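Nidogen-1 (Mus musculus, PDB 1GL4) serves as a basement-membrane glycoprotein that binds laminin, collagen IV and perlecan, the fragment here including its perlecan-binding G2 beta-barrel region. Local coordinates at residues V67-E72 and E96-S101; T74-Y79 and I166-E171. All blocks are in the same frame, centred on the assembly; numbering follows the deposited sequence.

Contact 1. Residues V67-E72 and E96-S101; sequences VPVVFE and ETVGYS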
loop_
_atom_site.group_PDB
_atom_site.type_symbol
_atom_site.label_atom_id
_atom_site.label_comp_id
_atom_site.label_asym_id
_atom_site.label_seq_id
_atom_site.Cartn_x
_atom_site.Cartn_y
_atom_site.Cartn_z
ATOM N N VAL A 67 28.812 9.924 -4.556
ATOM C CA VAL A 67 27.951 11.099 -4.461
ATOM C C VAL A 67 26.514 10.582 -4.473
ATOM O O VAL A 67 26.116 9.845 -5.373
ATOM C CB VAL A 67 28.163 12.055 -5.648
ATOM C CG1 VAL A 67 27.181 13.219 -5.558
ATOM C CG2 VAL A 67 29.596 12.573 -5.641
ATOM N N PRO A 68 25.713 10.964 -3.476
ATOM C CA PRO A 68 24.334 10.480 -3.443
ATOM C C PRO A 68 23.327 11.291 -4.247
ATOM O O PRO A 68 23.550 12.463 -4.552
ATOM C CB PRO A 68 24.017 10.506 -1.955
ATOM C CG PRO A 68 24.672 11.798 -1.535
ATOM C CD PRO A 68 26.024 11.753 -2.269
ATOM N N VAL A 69 22.221 10.644 -4.602
ATOM C CA VAL A 69 21.138 11.318 -5.305
ATOM C C VAL A 69 20.281 11.843 -4.155
ATOM O O VAL A 69 19.935 11.094 -3.240
ATOM C CB VAL A 69 20.306 10.340 -6.156
ATOM C CG1 VAL A 69 19.107 11.066 -6.772
ATOM C CG2 VAL A 69 21.183 9.732 -7.248
ATOM N N VAL A 70 19.955 13.127 -4.196
ATOM C CA VAL A 70 19.172 13.738 -3.136
ATOM C C VAL A 70 17.872 14.326 -3.651
ATOM O O VAL A 70 17.851 15.012 -4.669
ATOM C CB VAL A 70 19.977 14.868 -2.441
ATOM C CG1 VAL A 70 19.164 15.479 -1.307
ATOM C CG2 VAL A 70 21.292 14.315 -1.911
ATOM N N PHE A 71 16.779 14.036 -2.959
ATOM C CA PHE A 71 15.498 14.594 -3.349
ATOM C C PHE A 71 14.662 14.901 -2.116
ATOM O O PHE A 71 14.663 14.155 -1.140
ATOM C CB PHE A 71 14.759 13.661 -4.320
ATOM C CG PHE A 71 14.559 12.262 -3.809
ATOM C CD1 PHE A 71 13.455 11.941 -3.026
ATOM C CD2 PHE A 71 15.461 11.255 -4.137
ATOM C CE1 PHE A 71 13.249 10.636 -2.579
ATOM C CE2 PHE A 71 15.266 9.946 -3.694
ATOM C CZ PHE A 71 14.156 9.637 -2.912
ATOM N N GLU A 72 13.984 16.037 -2.158
ATOM C CA GLU A 72 13.144 16.470 -1.056
ATOM C C GLU A 72 11.832 16.990 -1.628
ATOM O O GLU A 72 11.764 17.383 -2.794
ATOM C CB GLU A 72 13.863 17.565 -0.261
ATOM C CG GLU A 72 15.167 17.082 0.375
ATOM C CD GLU A 72 16.105 18.215 0.753
ATOM O OE1 GLU A 72 16.465 19.011 -0.141
ATOM O OE2 GLU A 72 16.489 18.304 1.940
ATOM N N GLU A 96 15.372 9.820 -12.563
ATOM C CA GLU A 96 15.693 8.623 -13.333
ATOM C C GLU A 96 16.979 7.993 -12.810
ATOM O O GLU A 96 17.231 6.805 -13.008
ATOM C CB GLU A 96 15.885 8.964 -14.814
ATOM C CG GLU A 96 15.316 10.307 -15.242
ATOM C CD GLU A 96 16.037 11.480 -14.599
ATOM O OE1 GLU A 96 17.280 11.552 -14.721
ATOM O OE2 GLU A 96 15.361 12.329 -13.974
ATOM N N THR A 97 17.795 8.804 -12.151
ATOM C CA THR A 97 19.062 8.344 -11.596
ATOM C C THR A 97 18.886 7.373 -10.430
ATOM O O THR A 97 19.839 6.705 -10.026
ATOM C CB THR A 97 19.909 9.532 -11.102
ATOM O OG1 THR A 97 19.126 10.339 -10.215
ATOM C CG2 THR A 97 20.378 10.381 -12.280
ATOM N N VAL A 98 17.674 7.284 -9.890
ATOM C CA VAL A 98 17.436 6.392 -8.761
ATOM C C VAL A 98 16.159 5.568 -8.934
ATOM O O VAL A 98 15.982 4.540 -8.279
ATOM C CB VAL A 98 17.356 7.199 -7.434
ATOM C CG1 VAL A 98 15.996 7.895 -7.313
ATOM C CG2 VAL A 98 17.609 6.284 -6.245
ATOM N N GLY A 99 15.286 6.021 -9.830
ATOM C CA GLY A 99 14.024 5.344 -10.082
ATOM C C GLY A 99 14.072 3.844 -10.314
ATOM O O GLY A 99 13.324 3.093 -9.688
ATOM N N TYR A 100 14.932 3.393 -11.219
ATOM C CA TYR A 100 15.014 1.967 -11.491
ATOM C C TYR A 100 15.626 1.185 -10.330
ATOM O O TYR A 100 15.212 0.063 -10.053
ATOM C CB TYR A 100 15.801 1.717 -12.782
ATOM C CG TYR A 100 15.177 2.364 -14.003
ATOM C CD1 TYR A 100 15.599 3.617 -14.447
ATOM C CD2 TYR A 100 14.143 1.730 -14.697
ATOM C CE1 TYR A 100 15.008 4.224 -15.552
ATOM C CE2 TYR A 100 13.544 2.329 -15.800
ATOM C CZ TYR A 100 13.984 3.575 -16.224
ATOM O OH TYR A 100 13.404 4.166 -17.320
ATOM N N SER A 101 16.588 1.782 -9.633
ATOM C CA SER A 101 17.227 1.096 -8.512
ATOM C C SER A 101 16.353 0.958 -7.264
ATOM O O SER A 101 16.699 0.213 -6.353
ATOM C CB SER A 101 18.548 1.784 -8.151
ATOM O OG SER A 101 19.495 1.604 -9.195
#
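Val69 places both of its methyls against the side chain of Thr97, and CG1 also approaches Val98. The hydroxyl of Thr97 is the nearer partner: OG1 stands 3.5 Å from Val69 CG1 and 3.7 Å from Val69 CG2, so the oxygen rests against the fork of the valine. The two side chains meet at a slant. Thr97 holds OG1 between its backbone N and carbonyl carbon (chi1 53°), which turns the oxygen, rather than CG2, to the valine. Thr97 CB follows at 4.1 Å from Val69 CG2. No hydrogen bond crosses this interface, and the oxygen meets Val69 by van der Waals contact with its methyls.

Val69 and Phe71 lie in the early part of strand 69-81, whose backbone bonds to strand 49-62 through Ile60 and Gly58. The chain leaves the next strand of the same barrel wall, 86-92, and then turns through the weakly bonded helix 96-99, which packs back against this strand far from the centre of the GFP-like G2 barrel. The alpha carbons of Val69 and Val98 are 7.1 Å apart, near enough for direct side-chain contact.

Of the two touching residues of 96-101, Val98 is the buried one. Its CB lies 4.3 Å from Val69 CG1, while its own CG1 branch reaches Phe71, 4.2 Å from CE2, approaching the ring obliquely. Phe71's chi1 of 55° swings the ring so that CE2 lies by that branch, and the same side chain touches Ile94 and Val56. Burial thus deepens from the exposed Thr97 through Val69 to Val98 and Phe71. On the helical side, Glu96 forms a salt bridge with Arg265 and Tyr100 an edge-to-face pair with Tyr260.

Contact 2. Residues T74-Y79 and I166-E171; sequences TDLHSY and ISTELE
On the face of the nidogen G2 beta-barrel wall that helix 107-115 packs against, in a GFP-like fold, strands 69-81 and 164-171 bring side chains together; both pair with strand 49-62, antiparallel and parallel respectively. Leu76 is bonded through its backbone to Gly54 of that middle strand. Gly54 puts no side chain beside it, which probably lets the leucine approach Ile166 and Thr168. The isobutyl fork divides between these two: Leu76 CD2 comes to 4.0 Å from CG2 of Ile166, and CD1 to 4.2 Å from OG1 of Thr168. With CG anti to the backbone N (chi1 -177°), the leucine extends towards the 166-171 strand and crosses each partner at roughly a right angle. Ile166 offers its short branch, CG2, whereas CG1 and CD1 extend from the other arm of CB. The nearest alpha carbons, those of Leu76 and Ile166, are 8.3 Å apart, too far for backbone pairing.

Val52, Val56 and Ile91 extend the apolar surroundings, and the helix touches Ser78 through Ile112 and Leu170 through Ile108. His77, a residue involved in perlecan binding, points the other way and hydrogen-bonds through NE2 to a polar side chain of another protein's chain, while its ND1 bonds to Asn53.

All three touching residues are buried, and no hydrogen bond joins them. The hydroxyl of Thr168 is hydrogen-bonded to Gln153 OE1, so towards Leu76 it acts merely as a packing surface; the direct side-chain contact therefore probably rests on dispersion and the exclusion of water, while backbone bonds to strand 49-62 hold the strands.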
loop_
_atom_site.group_PDB
_atom_site.type_symbol
_atom_site.label_atom_id
_atom_site.label_comp_id
_atom_site.label_asym_id
_atom_site.label_seq_id
_atom_site.Cartn_x
_atom_site.Cartn_y
_atom_site.Cartn_z
ATOM N N THR A 74 9.207 15.306 -2.382
ATOM C CA THR A 74 8.594 14.380 -3.332
ATOM C C THR A 74 7.273 13.925 -2.703
ATOM O O THR A 74 7.211 13.711 -1.490
ATOM C CB THR A 74 9.494 13.152 -3.581
ATOM O OG1 THR A 74 10.667 13.560 -4.297
ATOM C CG2 THR A 74 8.752 12.090 -4.396
ATOM N N ASP A 75 6.227 13.788 -3.520
ATOM C CA ASP A 75 4.906 13.374 -3.033
ATOM C C ASP A 75 4.649 11.867 -3.026
ATOM O O ASP A 75 5.119 11.143 -3.904
ATOM C CB ASP A 75 3.794 14.005 -3.878
ATOM C CG ASP A 75 3.761 15.513 -3.782
ATOM O OD1 ASP A 75 3.639 16.039 -2.659
ATOM O OD2 ASP A 75 3.849 16.173 -4.838
ATOM N N LEU A 76 3.889 11.409 -2.033
ATOM C CA LEU A 76 3.489 10.005 -1.938
ATOM C C LEU A 76 1.970 10.014 -1.796
ATOM O O LEU A 76 1.428 10.711 -0.933
ATOM C CB LEU A 76 4.125 9.309 -0.722
ATOM C CG LEU A 76 3.815 7.808 -0.584
ATOM C CD1 LEU A 76 4.882 7.136 0.256
ATOM C CD2 LEU A 76 2.433 7.596 0.035
ATOM N N HIS A 77 1.286 9.271 -2.662
ATOM C CA HIS A 77 -0.170 9.172 -2.629
ATOM C C HIS A 77 -0.542 7.688 -2.700
ATOM O O HIS A 77 -0.088 6.966 -3.591
ATOM C CB HIS A 77 -0.783 9.916 -3.820
ATOM C CG HIS A 77 -2.279 9.900 -3.837
ATOM N ND1 HIS A 77 -3.043 10.694 -3.008
ATOM C CD2 HIS A 77 -3.154 9.160 -4.561
ATOM C CE1 HIS A 77 -4.323 10.443 -3.219
ATOM N NE2 HIS A 77 -4.417 9.516 -4.156
ATOM N N SER A 78 -1.367 7.229 -1.766
ATOM C CA SER A 78 -1.756 5.826 -1.744
ATOM C C SER A 78 -3.280 5.690 -1.631
ATOM O O SER A 78 -3.930 6.493 -0.964
ATOM C CB SER A 78 -1.049 5.131 -0.576
ATOM O OG SER A 78 -1.168 3.727 -0.652
ATOM N N TYR A 79 -3.836 4.673 -2.288
ATOM C CA TYR A 79 -5.282 4.424 -2.304
ATOM C C TYR A 79 -5.599 2.966 -1.917
ATOM O O TYR A 79 -4.908 2.028 -2.350
ATOM C CB TYR A 79 -5.824 4.712 -3.720
ATOM C CG TYR A 79 -7.339 4.752 -3.875
ATOM C CD1 TYR A 79 -8.036 5.957 -3.778
ATOM C CD2 TYR A 79 -8.069 3.589 -4.133
ATOM C CE1 TYR A 79 -9.425 6.007 -3.935
ATOM C CE2 TYR A 79 -9.466 3.625 -4.292
ATOM C CZ TYR A 79 -10.132 4.840 -4.191
ATOM O OH TYR A 79 -11.498 4.902 -4.353
ATOM N N ILE A 166 1.423 10.179 6.285
ATOM C CA ILE A 166 2.664 9.407 6.272
ATOM C C ILE A 166 3.853 10.228 5.770
ATOM O O ILE A 166 3.829 10.770 4.665
ATOM C CB ILE A 166 2.519 8.127 5.401
ATOM C CG1 ILE A 166 3.821 7.315 5.423
ATOM C CG2 ILE A 166 2.162 8.505 3.962
ATOM C CD1 ILE A 166 3.784 6.054 4.554
ATOM N N SER A 167 4.883 10.325 6.605
ATOM C CA SER A 167 6.110 11.052 6.278
ATOM C C SER A 167 7.221 10.011 6.077
ATOM O O SER A 167 7.425 9.153 6.937
ATOM C CB SER A 167 6.475 11.993 7.429
ATOM O OG SER A 167 7.704 12.651 7.185
ATOM N N THR A 168 7.941 10.089 4.959
ATOM C CA THR A 168 8.994 9.112 4.667
ATOM C C THR A 168 10.398 9.696 4.510
ATOM O O THR A 168 10.586 10.735 3.883
ATOM C CB THR A 168 8.653 8.313 3.383
ATOM O OG1 THR A 168 7.388 7.658 3.556
ATOM C CG2 THR A 168 9.728 7.254 3.089
ATOM N N GLU A 169 11.380 9.007 5.086
ATOM C CA GLU A 169 12.779 9.425 5.009
ATOM C C GLU A 169 13.632 8.194 4.655
ATOM O O GLU A 169 13.537 7.164 5.319
ATOM C CB GLU A 169 13.202 10.017 6.355
ATOM C CG GLU A 169 14.566 10.669 6.365
ATOM C CD GLU A 169 14.821 11.462 7.640
ATOM O OE1 GLU A 169 15.894 12.098 7.732
ATOM O OE2 GLU A 169 13.951 11.451 8.543
ATOM N N LEU A 170 14.441 8.299 3.600
ATOM C CA LEU A 170 15.299 7.193 3.154
ATOM C C LEU A 170 16.761 7.622 3.084
ATOM O O LEU A 170 17.070 8.692 2.557
ATOM C CB LEU A 170 14.882 6.719 1.760
ATOM C CG LEU A 170 13.409 6.377 1.532
ATOM C CD1 LEU A 170 13.171 6.183 0.038
ATOM C CD2 LEU A 170 13.034 5.129 2.319
ATOM N N GLU A 171 17.659 6.786 3.599
ATOM C CA GLU A 171 19.083 7.104 3.570
ATOM C C GLU A 171 19.981 5.869 3.551
ATOM O O GLU A 171 19.822 4.961 4.362
ATOM C CB GLU A 171 19.448 7.986 4.768
ATOM C CG GLU A 171 20.925 8.325 4.857
ATOM C CD GLU A 171 21.233 9.321 5.961
ATOM O OE1 GLU A 171 20.781 9.102 7.108
ATOM O OE2 GLU A 171 21.931 10.318 5.682
#

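Overall arrangement
Both contacts use strand 69-81: contact 1 its beginning, contact 2 its continuation, with a single residue between the segments 67-72 and 74-79. Their centres are 15 Å apart on the same side of the chain's centre, contact 1 about 21 Å from it and contact 2 about 10 Å. Contact 1 lies away from the perlecan-binding residues and the zinc site. Contact 2 is close to them, for its strand carries His77 and Tyr79 of the perlecan-binding site, and the side chain of Leu76 is about 11 Å from that of Arg268. The zinc ion bound by Asp159, His161 and His163 is likewise about 11 Å from the side chain of Ile166.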